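Local coordinates for protein nadb-ler3 (Gallus gallus, PDB 3WXB) that probably reduces carbonyl compounds with NAD(P)H as hydride donor, as a carbonyl reductase of the short-chain dehydrogenase/reductase family, at residues E128-T141 against A195-L208. Numbering follows the deposited sequence.
Sequences ETLKDMSEVYTTNT and ALSYRCSKAALNML. With NDP (NADPH dihydro-nicotinamide-adenine-dinucleotide phosphate), chain C; EDO (1,2-ethanediol), chain D.
Ser201 enters as a knob among Val136, Tyr137, Asn140 and Thr141, and polar bonds to its hydroxyl and its carbonyl hold it there. Asn140 ND2 donates to Ser201 OG at 3.0 Å, the hydroxyl lying 11° out of the amide plane; ND2 also binds Ile119 O. Ser201 OG, standing between its own N and carbonyl carbon (chi1 73°), donates to Tyr198 O at 2.7 Å. At the backbone, Thr141 OG1 donates to Ser201 O at 2.8 Å, a carbonyl shared with Leu205 N. Tight packing continues where Ala204 CB meets the Tyr137 ring edge at CE2, 3.5 Å away, and at Ser197, with Val136 CG1 against its O, Met133 SD 3.5 Å from its CA, and its N reaching Glu128 OE2 at 3.1 Å from well above the carboxylate plane. A water joins Met133 O to Ser197 O. Only the very end is looser: Glu128 CA and Leu196 CA stand 7.3 Å apart, and a water links OE2 to Leu196 N. Tyr137 also stacks on Tyr137 of the second subunit, placing the pair at the dimer interface. Beyond the knob, a water bridges Asn140 O to Lys202 NZ, which also bonds Ile177 O; Tyr198 OH and Lys202 NZ bind the nicotinamide ribose of NADPH at O2D (2.6 Å) and O3D. On segments 130-141 and 196-208, whose axes cross at -36°, Asn140, Tyr198 and Lys202 are consistent with three members of the Asn-Ser-Tyr-Lys tetrad of Rossmann-fold short-chain dehydrogenases/reductases, the serine probably being Ser179.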
# COMPACT_ATOMS: atom_id res chain seq x y z
N GLU A 128 -16.03 -2.94 -4.51
CA GLU A 128 -15.14 -2.57 -3.44
C GLU A 128 -15.79 -1.51 -2.55
O GLU A 128 -16.52 -0.65 -3.06
CB GLU A 128 -13.85 -2.04 -4.11
CG GLU A 128 -12.59 -2.18 -3.29
CD GLU A 128 -12.43 -3.47 -2.46
OE1 GLU A 128 -12.85 -3.46 -1.30
OE2 GLU A 128 -11.77 -4.43 -2.93
N THR A 129 -15.59 -1.56 -1.23
CA THR A 129 -16.19 -0.53 -0.36
C THR A 129 -15.21 0.22 0.53
O THR A 129 -14.10 -0.25 0.80
CB THR A 129 -17.31 -1.09 0.55
OG1 THR A 129 -16.75 -1.99 1.51
CG2 THR A 129 -18.38 -1.79 -0.27
N LEU A 130 -15.60 1.36 1.07
CA LEU A 130 -14.83 2.03 2.10
C LEU A 130 -14.51 1.09 3.25
O LEU A 130 -13.40 0.91 3.58
CB LEU A 130 -15.51 3.29 2.60
CG LEU A 130 -14.96 4.22 3.68
CD1 LEU A 130 -14.45 3.53 4.82
CD2 LEU A 130 -14.05 5.20 3.26
N LYS A 131 -15.53 0.46 3.81
CA LYS A 131 -15.38 -0.52 4.88
C LYS A 131 -14.39 -1.67 4.54
O LYS A 131 -13.52 -2.01 5.36
CB LYS A 131 -16.74 -1.17 5.22
CG LYS A 131 -16.65 -2.27 6.30
CD LYS A 131 -18.02 -2.95 6.59
CE LYS A 131 -17.90 -3.99 7.72
NZ LYS A 131 -17.52 -5.30 7.09
N ASP A 132 -14.56 -2.29 3.38
CA ASP A 132 -13.68 -3.40 2.99
C ASP A 132 -12.25 -2.91 2.74
O ASP A 132 -11.31 -3.51 3.27
CB ASP A 132 -14.24 -4.20 1.82
CG ASP A 132 -15.53 -4.94 2.19
OD1 ASP A 132 -15.49 -5.69 3.20
OD2 ASP A 132 -16.59 -4.70 1.55
N MET A 133 -12.10 -1.79 2.05
CA MET A 133 -10.73 -1.21 1.83
C MET A 133 -10.03 -0.89 3.14
O MET A 133 -8.84 -1.20 3.35
CB MET A 133 -10.76 0.03 0.96
CG MET A 133 -11.17 -0.27 -0.44
SD MET A 133 -9.85 -0.91 -1.52
CE MET A 133 -8.83 0.56 -1.60
N SER A 134 -10.75 -0.21 4.03
CA SER A 134 -10.21 0.14 5.31
C SER A 134 -9.92 -1.05 6.26
O SER A 134 -8.86 -1.10 6.96
CB SER A 134 -11.14 1.21 5.93
OG SER A 134 -10.52 1.76 7.08
N GLU A 135 -10.79 -2.03 6.30
CA GLU A 135 -10.55 -3.15 7.19
C GLU A 135 -9.34 -4.04 6.77
O GLU A 135 -8.60 -4.55 7.62
CB GLU A 135 -11.79 -4.02 7.34
CG GLU A 135 -12.85 -3.25 8.25
CD GLU A 135 -14.15 -3.99 8.42
OE1 GLU A 135 -14.36 -5.01 7.75
OE2 GLU A 135 -14.96 -3.53 9.25
N VAL A 136 -9.24 -4.27 5.48
CA VAL A 136 -8.19 -5.14 4.91
C VAL A 136 -6.85 -4.42 5.09
O VAL A 136 -5.85 -5.03 5.48
CB VAL A 136 -8.46 -5.49 3.40
CG1 VAL A 136 -7.28 -6.36 2.78
CG2 VAL A 136 -9.78 -6.34 3.24
N TYR A 137 -6.86 -3.11 4.91
CA TYR A 137 -5.68 -2.28 5.22
C TYR A 137 -5.25 -2.30 6.69
O TYR A 137 -4.04 -2.42 7.03
CB TYR A 137 -5.92 -0.85 4.85
CG TYR A 137 -4.68 0.02 4.80
CD1 TYR A 137 -4.48 1.08 5.72
CD2 TYR A 137 -3.68 -0.22 3.81
CE1 TYR A 137 -3.34 1.90 5.67
CE2 TYR A 137 -2.56 0.58 3.73
CZ TYR A 137 -2.38 1.62 4.65
OH TYR A 137 -1.27 2.39 4.55
N THR A 138 -6.22 -2.13 7.58
CA THR A 138 -5.80 -2.18 8.96
C THR A 138 -5.23 -3.54 9.39
O THR A 138 -4.27 -3.57 10.13
CB THR A 138 -6.74 -1.47 10.02
OG1 THR A 138 -7.13 -2.38 11.05
CG2 THR A 138 -7.78 -0.68 9.44
N THR A 139 -5.80 -4.63 8.93
CA THR A 139 -5.29 -5.97 9.25
C THR A 139 -3.91 -6.30 8.54
O THR A 139 -2.99 -6.87 9.15
CB THR A 139 -6.26 -7.05 8.75
OG1 THR A 139 -7.55 -6.83 9.36
CG2 THR A 139 -5.78 -8.45 9.09
N ASN A 140 -3.84 -5.96 7.26
CA ASN A 140 -2.67 -6.35 6.43
C ASN A 140 -1.51 -5.42 6.50
O ASN A 140 -0.36 -5.79 6.18
CB ASN A 140 -3.11 -6.57 4.97
CG ASN A 140 -3.97 -7.81 4.81
OD1 ASN A 140 -4.28 -8.52 5.80
ND2 ASN A 140 -4.35 -8.12 3.57
N THR A 141 -1.77 -4.17 6.83
CA THR A 141 -0.72 -3.15 6.72
C THR A 141 -0.50 -2.44 8.01
O THR A 141 0.64 -2.34 8.48
CB THR A 141 -1.04 -2.09 5.61
OG1 THR A 141 -1.45 -2.75 4.40
CG2 THR A 141 0.20 -1.20 5.35
N ALA A 195 -9.69 -8.30 -6.21
CA ALA A 195 -9.37 -8.08 -4.79
C ALA A 195 -8.49 -6.85 -4.53
O ALA A 195 -7.43 -6.93 -3.89
CB ALA A 195 -8.73 -9.34 -4.22
N LEU A 196 -8.98 -5.68 -4.98
CA LEU A 196 -8.25 -4.46 -4.84
C LEU A 196 -7.83 -4.16 -3.43
O LEU A 196 -6.69 -3.75 -3.20
CB LEU A 196 -9.08 -3.29 -5.36
CG LEU A 196 -8.93 -2.95 -6.84
CD1 LEU A 196 -9.30 -4.17 -7.71
CD2 LEU A 196 -9.87 -1.71 -7.20
N SER A 197 -8.75 -4.33 -2.47
CA SER A 197 -8.42 -4.08 -1.06
C SER A 197 -7.19 -4.89 -0.60
O SER A 197 -6.33 -4.36 0.11
CB SER A 197 -9.60 -4.36 -0.11
OG SER A 197 -10.06 -5.70 -0.20
N TYR A 198 -7.14 -6.16 -1.00
CA TYR A 198 -5.97 -7.02 -0.69
C TYR A 198 -4.67 -6.54 -1.40
O TYR A 198 -3.66 -6.36 -0.73
CB TYR A 198 -6.26 -8.42 -1.10
CG TYR A 198 -5.15 -9.43 -0.77
CD1 TYR A 198 -5.01 -9.92 0.53
CD2 TYR A 198 -4.30 -9.91 -1.77
CE1 TYR A 198 -4.02 -10.92 0.86
CE2 TYR A 198 -3.31 -10.92 -1.44
CZ TYR A 198 -3.20 -11.39 -0.15
OH TYR A 198 -2.28 -12.33 0.20
N ARG A 199 -4.75 -6.27 -2.71
CA ARG A 199 -3.59 -5.87 -3.53
C ARG A 199 -3.02 -4.55 -3.04
O ARG A 199 -1.79 -4.36 -2.90
CB ARG A 199 -3.97 -5.80 -5.06
CG ARG A 199 -4.50 -7.10 -5.62
CD ARG A 199 -4.72 -6.97 -7.11
NE ARG A 199 -5.18 -8.25 -7.60
CZ ARG A 199 -4.37 -9.24 -8.01
NH1 ARG A 199 -3.01 -9.07 -8.03
NH2 ARG A 199 -4.90 -10.38 -8.41
N CYS A 200 -3.90 -3.58 -2.79
CA CYS A 200 -3.43 -2.26 -2.30
C CYS A 200 -2.77 -2.44 -0.93
O CYS A 200 -1.68 -1.79 -0.66
CB CYS A 200 -4.62 -1.25 -2.18
SG CYS A 200 -5.21 -0.75 -3.79
N SER A 201 -3.36 -3.26 -0.04
CA SER A 201 -2.74 -3.48 1.28
C SER A 201 -1.36 -4.18 1.18
O SER A 201 -0.50 -3.91 1.98
CB SER A 201 -3.61 -4.31 2.22
OG SER A 201 -3.68 -5.70 1.90
N LYS A 202 -1.20 -5.09 0.22
CA LYS A 202 0.12 -5.79 0.09
C LYS A 202 1.20 -4.93 -0.53
O LYS A 202 2.35 -5.01 -0.13
CB LYS A 202 -0.04 -7.13 -0.61
CG LYS A 202 -0.94 -8.12 0.18
CD LYS A 202 -0.27 -8.49 1.54
CE LYS A 202 -0.90 -9.83 2.17
NZ LYS A 202 -0.26 -10.20 3.53
N ALA A 203 0.83 -4.08 -1.50
CA ALA A 203 1.78 -3.08 -1.99
C ALA A 203 2.20 -2.11 -0.87
O ALA A 203 3.37 -1.78 -0.74
CB ALA A 203 1.20 -2.29 -3.27
N ALA A 204 1.24 -1.70 -0.02
CA ALA A 204 1.57 -0.84 1.09
C ALA A 204 2.46 -1.53 2.15
O ALA A 204 3.27 -0.85 2.79
CB ALA A 204 0.23 -0.31 1.79
N LEU A 205 2.27 -2.84 2.33
CA LEU A 205 3.09 -3.64 3.23
C LEU A 205 4.53 -3.71 2.63
O LEU A 205 5.49 -3.73 3.38
CB LEU A 205 2.54 -5.08 3.28
CG LEU A 205 3.26 -6.08 4.23
CD1 LEU A 205 3.24 -5.64 5.73
CD2 LEU A 205 2.67 -7.50 4.13
N ASN A 206 4.64 -3.83 1.31
CA ASN A 206 5.99 -3.83 0.70
C ASN A 206 6.68 -2.51 0.98
O ASN A 206 7.85 -2.48 1.35
CB ASN A 206 5.88 -4.13 -0.77
CG ASN A 206 5.46 -5.58 -1.01
OD1 ASN A 206 5.48 -6.40 -0.08
ND2 ASN A 206 5.18 -5.92 -2.26
N MET A 207 5.91 -1.42 0.84
CA MET A 207 6.35 -0.11 1.23
C MET A 207 6.76 -0.05 2.67
O MET A 207 7.85 0.50 2.99
CB MET A 207 5.32 1.01 0.86
CG MET A 207 5.74 2.41 1.38
SD MET A 207 7.44 2.99 0.79
CE MET A 207 7.02 3.58 -0.84
N LEU A 208 5.89 -0.56 3.57
CA LEU A 208 6.22 -0.54 5.00
C LEU A 208 7.56 -1.23 5.26
O LEU A 208 8.41 -0.70 6.00
CB LEU A 208 5.14 -1.24 5.81
CG LEU A 208 5.42 -1.48 7.28
CD1 LEU A 208 5.67 -0.09 8.08
CD2 LEU A 208 4.22 -2.32 7.91
PA NDP C . -5.49 -18.12 6.18
O1A NDP C . -6.73 -17.39 5.78
O2A NDP C . -5.48 -19.51 5.99
O5B NDP C . -5.14 -17.86 7.61
C5B NDP C . -5.30 -16.51 8.13
C4B NDP C . -4.67 -16.47 9.48
O4B NDP C . -4.54 -15.03 9.97
C3B NDP C . -5.53 -17.17 10.56
O3B NDP C . -4.56 -17.57 11.62
C2B NDP C . -6.38 -16.00 11.09
O2B NDP C . -6.93 -16.23 12.41
C1B NDP C . -5.32 -14.87 11.16
N9A NDP C . -6.04 -13.48 11.17
C8A NDP C . -6.82 -12.88 10.24
N7A NDP C . -7.23 -11.70 10.73
C5A NDP C . -6.85 -11.62 11.99
C6A NDP C . -7.00 -10.66 12.93
N6A NDP C . -7.73 -9.57 12.63
N1A NDP C . -6.43 -10.80 14.14
C2A NDP C . -5.65 -11.89 14.41
N3A NDP C . -5.51 -12.87 13.45
C4A NDP C . -6.07 -12.69 12.26
O3 NDP C . -4.33 -17.34 5.32
PN NDP C . -2.93 -18.00 4.87
O1N NDP C . -3.10 -18.50 3.51
O2N NDP C . -2.38 -18.86 5.94
O5D NDP C . -2.10 -16.60 4.76
C5D NDP C . -1.15 -16.14 5.74
C4D NDP C . -0.39 -14.95 5.12
O4D NDP C . 0.17 -15.35 3.88
C3D NDP C . -1.41 -13.83 4.77
O3D NDP C . -0.76 -12.62 5.12
C2D NDP C . -1.61 -13.92 3.31
O2D NDP C . -1.96 -12.66 2.74
C1D NDP C . -0.26 -14.40 2.84
N1N NDP C . -0.35 -15.05 1.51
C2N NDP C . -1.08 -16.23 1.28
C3N NDP C . -1.12 -16.79 0.00
C7N NDP C . -1.79 -18.00 -0.26
O7N NDP C . -1.82 -18.43 -1.42
N7N NDP C . -2.26 -18.71 0.81
C4N NDP C . -0.48 -16.15 -1.08
C5N NDP C . 0.24 -14.96 -0.90
C6N NDP C . 0.29 -14.38 0.38
P2B NDP C . -8.45 -16.86 12.57
O1X NDP C . -8.71 -16.29 13.90
O2X NDP C . -8.19 -18.30 12.41
O3X NDP C . -9.24 -16.23 11.48
C1 EDO D . -3.67 -14.99 -2.52
O1 EDO D . -4.85 -14.89 -3.38
C2 EDO D . -2.44 -14.57 -3.34
O2 EDO D . -1.89 -13.54 -2.48
O HOH W 1 -11.75 -5.35 -5.54
O HOH W 2 -6.91 -1.85 1.46
O HOH W 3 -0.35 -8.56 5.62